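Local coordinates for protein vinylacetyl-CoA Delta-isomerase (Nitrosopumilus maritimus SCM1, PDB 6VJR) that probably dehydrates 4-hydroxybutyryl-CoA and isomerises vinylacetyl-CoA, using a bound FAD and a [4Fe-4S] cluster, at residues E334-A339 against T370-E375; L361-K366 against I456-Q461. All blocks are in the same frame, centred on the assembly; numbering follows the deposited sequence.

Contact 1: residues E334-A339 against T370-E375; sequences ETIFAA and TRFPYE
Phe-372 lays one side of its benzyl group along Ile-336 and brings the neighbouring ring edge up to Thr-335, an entirely apolar meeting with no hydrogen bond between 334-339 and 370-375. The Thr-335 methyl lies close to the ring plane at that edge, with CG2 3.8 Å from Phe-372 CE2, and the two side chains meet at about a right angle. The torsion of Thr-335 (chi1 -67°) puts CG2 anti to the backbone N, facing the ring, while OG1 turns beside that N. There OG1 bonds to the carbonyl of His-331 one turn back and to Asn-368 of the second subunit, so the hydroxyl is satisfied away from the phenyl group. Ile-336 and Phe-372 run past one another in opposite directions. Ile-336 CD1 stands 3.9 Å from Phe-372 CB, and Ile-336 CG1 is 4.0 Å from Phe-372 CD2. An extended outer torsion (chi2 161°) carries that terminal methyl outward, where it also brushes the next residue, Ile-336 CD1 to Pro-373 CD being 4.4 Å. An alanine in place of Phe-372 would remove the ring and is likely to leave the methyl of Thr-335 and the CG1 branch of Ile-336 without their partner, opening a gap between the two helices. Pro-373 continues the packing onto Tyr-440 and Ser-444 of helix 437-446, and Ile-336 onto Cys-365 and Val-369 of helix 359-369. The contact thus joins the long helix 320-345 to the first turn of helix 372-384, consistent with the helical C-terminal region of the acyl-CoA dehydrogenase clan, and at a subunit interface.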
loop_
_atom_site.group_PDB
_atom_site.type_symbol
_atom_site.label_atom_id
_atom_site.label_comp_id
_atom_site.label_asym_id
_atom_site.label_seq_id
_atom_site.Cartn_x
_atom_site.Cartn_y
_atom_site.Cartn_z
ATOM N N GLU A 334 -8.785 -9.901 -9.700
ATOM C CA GLU A 334 -9.629 -9.443 -10.794
ATOM C C GLU A 334 -9.136 -8.149 -11.415
ATOM O O GLU A 334 -9.388 -7.861 -12.578
ATOM C CB GLU A 334 -11.082 -9.311 -10.391
ATOM C CG GLU A 334 -11.687 -10.631 -9.936
ATOM C CD GLU A 334 -11.727 -11.776 -10.931
ATOM O OE1 GLU A 334 -11.614 -11.556 -12.168
ATOM O OE2 GLU A 334 -11.966 -12.903 -10.429
ATOM N N THR A 335 -8.415 -7.344 -10.637
ATOM C CA THR A 335 -7.822 -6.115 -11.147
ATOM C C THR A 335 -6.831 -6.472 -12.276
ATOM O O THR A 335 -6.754 -5.815 -13.306
ATOM C CB THR A 335 -7.159 -5.329 -9.995
ATOM O OG1 THR A 335 -8.166 -4.856 -9.106
ATOM C CG2 THR A 335 -6.498 -4.060 -10.515
ATOM N N ILE A 336 -6.001 -7.501 -12.058
ATOM C CA ILE A 336 -5.070 -7.972 -13.072
ATOM C C ILE A 336 -5.855 -8.457 -14.282
ATOM O O ILE A 336 -5.531 -8.106 -15.447
ATOM C CB ILE A 336 -4.148 -9.071 -12.513
ATOM C CG1 ILE A 336 -3.265 -8.498 -11.431
ATOM C CG2 ILE A 336 -3.352 -9.710 -13.644
ATOM C CD1 ILE A 336 -2.672 -9.565 -10.540
ATOM N N PHE A 337 -6.849 -9.301 -14.012
ATOM C CA PHE A 337 -7.609 -9.846 -15.122
ATOM C C PHE A 337 -8.195 -8.732 -15.993
ATOM O O PHE A 337 -8.157 -8.802 -17.242
ATOM C CB PHE A 337 -8.747 -10.710 -14.554
ATOM C CG PHE A 337 -9.635 -11.303 -15.622
ATOM C CD1 PHE A 337 -9.162 -12.289 -16.464
ATOM C CD2 PHE A 337 -10.959 -10.878 -15.765
ATOM C CE1 PHE A 337 -9.974 -12.803 -17.483
ATOM C CE2 PHE A 337 -11.740 -11.391 -16.782
ATOM C CZ PHE A 337 -11.247 -12.357 -17.613
ATOM N N ALA A 338 -8.821 -7.747 -15.346
ATOM C CA ALA A 338 -9.482 -6.638 -16.044
ATOM C C ALA A 338 -8.484 -5.922 -16.946
ATOM O O ALA A 338 -8.786 -5.593 -18.087
ATOM C CB ALA A 338 -10.055 -5.722 -15.046
ATOM N N ALA A 339 -7.288 -5.624 -16.426
ATOM C CA ALA A 339 -6.282 -4.919 -17.214
ATOM C C ALA A 339 -5.925 -5.704 -18.474
ATOM O O ALA A 339 -5.795 -5.135 -19.554
ATOM C CB ALA A 339 -5.095 -4.527 -16.348
ATOM N N THR A 370 3.356 -7.526 -10.993
ATOM C CA THR A 370 4.623 -7.473 -10.238
ATOM C C THR A 370 4.387 -7.253 -8.741
ATOM O O THR A 370 5.329 -7.455 -7.950
ATOM C CB THR A 370 5.644 -6.455 -10.771
ATOM O OG1 THR A 370 5.229 -5.133 -10.405
ATOM C CG2 THR A 370 5.901 -6.611 -12.273
ATOM N N ARG A 371 3.170 -6.816 -8.388
ATOM C CA ARG A 371 2.815 -6.441 -7.019
ATOM C C ARG A 371 1.862 -7.451 -6.367
ATOM O O ARG A 371 2.106 -7.944 -5.269
ATOM C CB ARG A 371 2.182 -5.041 -7.059
ATOM C CG ARG A 371 3.149 -3.946 -7.475
ATOM C CD ARG A 371 2.466 -2.610 -7.692
ATOM N NE ARG A 371 3.446 -1.545 -7.893
ATOM C CZ ARG A 371 3.164 -0.273 -8.130
ATOM N NH1 ARG A 371 1.931 0.134 -8.229
ATOM N NH2 ARG A 371 4.129 0.619 -8.250
ATOM N N PHE A 372 0.729 -7.685 -7.011
ATOM C CA PHE A 372 -0.412 -8.269 -6.311
ATOM C C PHE A 372 -0.203 -9.739 -5.931
ATOM O O PHE A 372 -0.691 -10.157 -4.862
ATOM C CB PHE A 372 -1.734 -8.084 -7.044
ATOM C CG PHE A 372 -2.144 -6.642 -7.220
ATOM C CD1 PHE A 372 -1.569 -5.600 -6.468
ATOM C CD2 PHE A 372 -3.145 -6.308 -8.135
ATOM C CE1 PHE A 372 -1.969 -4.288 -6.671
ATOM C CE2 PHE A 372 -3.547 -4.997 -8.292
ATOM C CZ PHE A 372 -2.943 -3.987 -7.559
ATOM N N PRO A 373 0.424 -10.615 -6.764
ATOM C CA PRO A 373 0.639 -12.005 -6.338
ATOM C C PRO A 373 1.312 -12.084 -4.970
ATOM O O PRO A 373 1.038 -13.009 -4.202
ATOM C CB PRO A 373 1.438 -12.637 -7.483
ATOM C CG PRO A 373 0.953 -11.816 -8.676
ATOM C CD PRO A 373 0.905 -10.392 -8.145
ATOM N N TYR A 374 2.243 -11.153 -4.723
ATOM C CA TYR A 374 2.945 -11.133 -3.449
ATOM C C TYR A 374 1.989 -10.899 -2.289
ATOM O O TYR A 374 2.148 -11.488 -1.224
ATOM C CB TYR A 374 4.089 -10.149 -3.512
ATOM C CG TYR A 374 5.269 -10.582 -4.374
ATOM C CD1 TYR A 374 5.285 -10.332 -5.741
ATOM C CD2 TYR A 374 6.355 -11.254 -3.845
ATOM C CE1 TYR A 374 6.351 -10.710 -6.538
ATOM C CE2 TYR A 374 7.439 -11.625 -4.611
ATOM C CZ TYR A 374 7.405 -11.409 -5.987
ATOM O OH TYR A 374 8.461 -11.698 -6.792
ATOM N N GLU A 375 0.988 -10.056 -2.494
ATOM C CA GLU A 375 0.011 -9.784 -1.452
ATOM C C GLU A 375 -0.984 -10.937 -1.294
ATOM O O GLU A 375 -1.422 -11.323 -0.189
ATOM C CB GLU A 375 -0.682 -8.475 -1.755
ATOM C CG GLU A 375 -1.682 -8.061 -0.657
ATOM C CD GLU A 375 -1.201 -7.845 0.773
ATOM O OE1 GLU A 375 0.012 -7.931 0.995
ATOM O OE2 GLU A 375 -2.046 -7.654 1.693
#

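Contact 2: residues L361-K366 against I456-Q461; sequences LAQVCK and IQIQRQ
Gln-363 packs between Gln-457 and Ile-458, its aliphatic part against the isoleucine and its amide against the other glutamine. Ile-458 reaches across with CG1, 3.6 Å from Gln-363 CB, and its CD1 is 4.0 Å from the same CB. Beyond CB the Gln-363 chain bends at chi2 (-52°), which swings its carboxamide over the Gln-457 methylenes: Gln-363 NE2 is 3.4 Å from Gln-457 CG and Gln-363 OE1 is 3.7 Å from Gln-457 CB. The two amides, turned 63° apart, form no hydrogen bond with each other. Instead both NE2 groups bond to Asp-359 OD1, a shared acceptor one turn before Gln-363, while Gln-363 OE1 takes a bond from Arg-290. These outside bonds fix the rotation of the buried Gln-363 amide. On the facing helix, Gln-461 NE2 donates to the Gln-457 carbonyl oxygen (Gln-461 NE2 to Gln-457 O 3.1 Å), a nearly straight bond reaching it from above the carbonyl plane. Gln-457 OE1 accepts from Arg-460 NH2 at 2.8 Å, close to the guanidinium plane. Gln-457 is thus held through both its backbone and its side chain. The segment axes approach to 9.6 Å and run roughly antiparallel, 150° apart, so the arrangement is a near-antiparallel helix pair of the helical C-terminal domain, with a polar glutamine–aspartate network beside its apolar packing.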
loop_
_atom_site.group_PDB
_atom_site.type_symbol
_atom_site.label_atom_id
_atom_site.label_comp_id
_atom_site.label_asym_id
_atom_site.label_seq_id
_atom_site.Cartn_x
_atom_site.Cartn_y
_atom_site.Cartn_z
ATOM N N LEU A 361 -2.185 -0.563 -21.880
ATOM C CA LEU A 361 -2.919 -1.376 -20.928
ATOM C C LEU A 361 -2.213 -2.691 -20.586
ATOM O O LEU A 361 -2.382 -3.191 -19.477
ATOM C CB LEU A 361 -4.336 -1.584 -21.410
ATOM C CG LEU A 361 -5.169 -0.317 -21.554
ATOM C CD1 LEU A 361 -6.483 -0.591 -22.228
ATOM C CD2 LEU A 361 -5.417 0.230 -20.160
ATOM N N ALA A 362 -1.420 -3.233 -21.528
ATOM C CA ALA A 362 -0.562 -4.366 -21.219
ATOM C C ALA A 362 0.436 -3.981 -20.122
ATOM O O ALA A 362 0.736 -4.800 -19.267
ATOM C CB ALA A 362 0.150 -4.869 -22.426
ATOM N N GLN A 363 1.013 -2.778 -20.182
ATOM C CA GLN A 363 1.983 -2.367 -19.156
ATOM C C GLN A 363 1.316 -2.374 -17.799
ATOM O O GLN A 363 1.912 -2.759 -16.788
ATOM C CB GLN A 363 2.570 -0.994 -19.449
ATOM C CG GLN A 363 3.140 -0.803 -20.837
ATOM C CD GLN A 363 4.113 -1.873 -21.213
ATOM O OE1 GLN A 363 4.965 -2.289 -20.399
ATOM N NE2 GLN A 363 4.014 -2.298 -22.468
ATOM N N VAL A 364 0.094 -1.868 -17.759
ATOM C CA VAL A 364 -0.660 -1.799 -16.518
ATOM C C VAL A 364 -0.968 -3.191 -15.957
ATOM O O VAL A 364 -0.874 -3.436 -14.770
ATOM C CB VAL A 364 -1.930 -0.968 -16.801
ATOM C CG1 VAL A 364 -2.864 -1.053 -15.606
ATOM C CG2 VAL A 364 -1.600 0.475 -17.172
ATOM N N CYS A 365 -1.364 -4.128 -16.826
ATOM C CA CYS A 365 -1.593 -5.501 -16.421
ATOM C C CYS A 365 -0.332 -6.053 -15.747
ATOM O O CYS A 365 -0.326 -6.490 -14.597
ATOM C CB CYS A 365 -2.003 -6.345 -17.607
ATOM S SG CYS A 365 -2.265 -8.090 -17.194
ATOM N N LYS A 366 0.773 -6.031 -16.461
ATOM C CA LYS A 366 2.013 -6.612 -15.954
ATOM C C LYS A 366 2.497 -5.870 -14.708
ATOM O O LYS A 366 2.991 -6.497 -13.778
ATOM C CB LYS A 366 3.047 -6.581 -17.078
ATOM C CG LYS A 366 4.456 -6.624 -16.559
ATOM C CD LYS A 366 4.888 -7.979 -16.030
ATOM C CE LYS A 366 6.314 -7.862 -15.683
ATOM N NZ LYS A 366 6.897 -9.014 -15.035
ATOM N N ILE A 456 9.231 2.515 -17.901
ATOM C CA ILE A 456 9.777 3.241 -19.033
ATOM C C ILE A 456 8.785 3.219 -20.209
ATOM O O ILE A 456 8.586 4.240 -20.875
ATOM C CB ILE A 456 11.150 2.675 -19.419
ATOM C CG1 ILE A 456 12.172 2.912 -18.305
ATOM C CG2 ILE A 456 11.623 3.237 -20.755
ATOM C CD1 ILE A 456 13.440 2.108 -18.458
ATOM N N GLN A 457 8.083 2.099 -20.420
ATOM C CA GLN A 457 7.150 2.033 -21.535
ATOM C C GLN A 457 5.875 2.845 -21.254
ATOM O O GLN A 457 5.302 3.431 -22.172
ATOM C CB GLN A 457 6.800 0.581 -21.837
ATOM C CG GLN A 457 6.014 0.370 -23.107
ATOM C CD GLN A 457 6.753 0.656 -24.401
ATOM O OE1 GLN A 457 7.949 1.058 -24.453
ATOM N NE2 GLN A 457 5.970 0.446 -25.467
ATOM N N ILE A 458 5.429 2.909 -19.988
ATOM C CA ILE A 458 4.338 3.801 -19.635
ATOM C C ILE A 458 4.766 5.241 -19.919
ATOM O O ILE A 458 4.009 6.019 -20.491
ATOM C CB ILE A 458 3.914 3.592 -18.192
ATOM C CG1 ILE A 458 3.249 2.194 -18.011
ATOM C CG2 ILE A 458 2.993 4.713 -17.749
ATOM C CD1 ILE A 458 3.084 1.779 -16.547
ATOM N N GLN A 459 5.966 5.622 -19.471
ATOM C CA GLN A 459 6.504 6.954 -19.697
ATOM C C GLN A 459 6.453 7.356 -21.165
ATOM O O GLN A 459 6.091 8.482 -21.458
ATOM C CB GLN A 459 7.897 7.071 -19.097
ATOM C CG GLN A 459 8.514 8.458 -19.164
ATOM C CD GLN A 459 9.815 8.508 -18.394
ATOM O OE1 GLN A 459 9.923 9.156 -17.363
ATOM N NE2 GLN A 459 10.779 7.725 -18.776
ATOM N N ARG A 460 6.824 6.426 -22.055
ATOM C CA ARG A 460 6.849 6.683 -23.474
ATOM C C ARG A 460 5.466 7.008 -24.037
ATOM O O ARG A 460 5.383 7.687 -25.066
ATOM C CB ARG A 460 7.506 5.523 -24.230
ATOM C CG ARG A 460 9.007 5.481 -23.998
ATOM C CD ARG A 460 9.641 4.309 -24.732
ATOM N NE ARG A 460 9.498 4.550 -26.171
ATOM C CZ ARG A 460 8.943 3.772 -27.102
ATOM N NH1 ARG A 460 8.996 4.164 -28.367
ATOM N NH2 ARG A 460 8.341 2.630 -26.794
ATOM N N GLN A 461 4.411 6.480 -23.427
ATOM C CA GLN A 461 3.079 6.575 -23.984
ATOM C C GLN A 461 2.090 7.443 -23.204
ATOM O O GLN A 461 0.942 7.549 -23.611
ATOM C CB GLN A 461 2.510 5.142 -23.983
ATOM C CG GLN A 461 3.221 4.173 -24.912
ATOM C CD GLN A 461 2.580 2.810 -24.810
ATOM O OE1 GLN A 461 1.607 2.471 -25.510
ATOM N NE2 GLN A 461 3.051 2.047 -23.843
#

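Overall arrangement
Helix 359-369 ties the two contacts together: it supplies one side of contact 2 and packs on the 334-339 segment of contact 1. Ala-339 CB lies 3.6 Å from Cys-365 CA, and Ile-336 O is 3.7 Å from Cys-365 SG, although the contact centres are about 15 Å apart. Their segments alternate along the chain, and helix 372-384 directly follows helix 359-369. Neither contact touches a cofactor. The Ile-336 side chain lies close behind the iron ligand Tyr-293, about 5 Å from its side chain, and about 10 Å from the iron–sulfur cluster, whereas that of Gln-363 is about 12 Å from FAD. Both also border the second subunit.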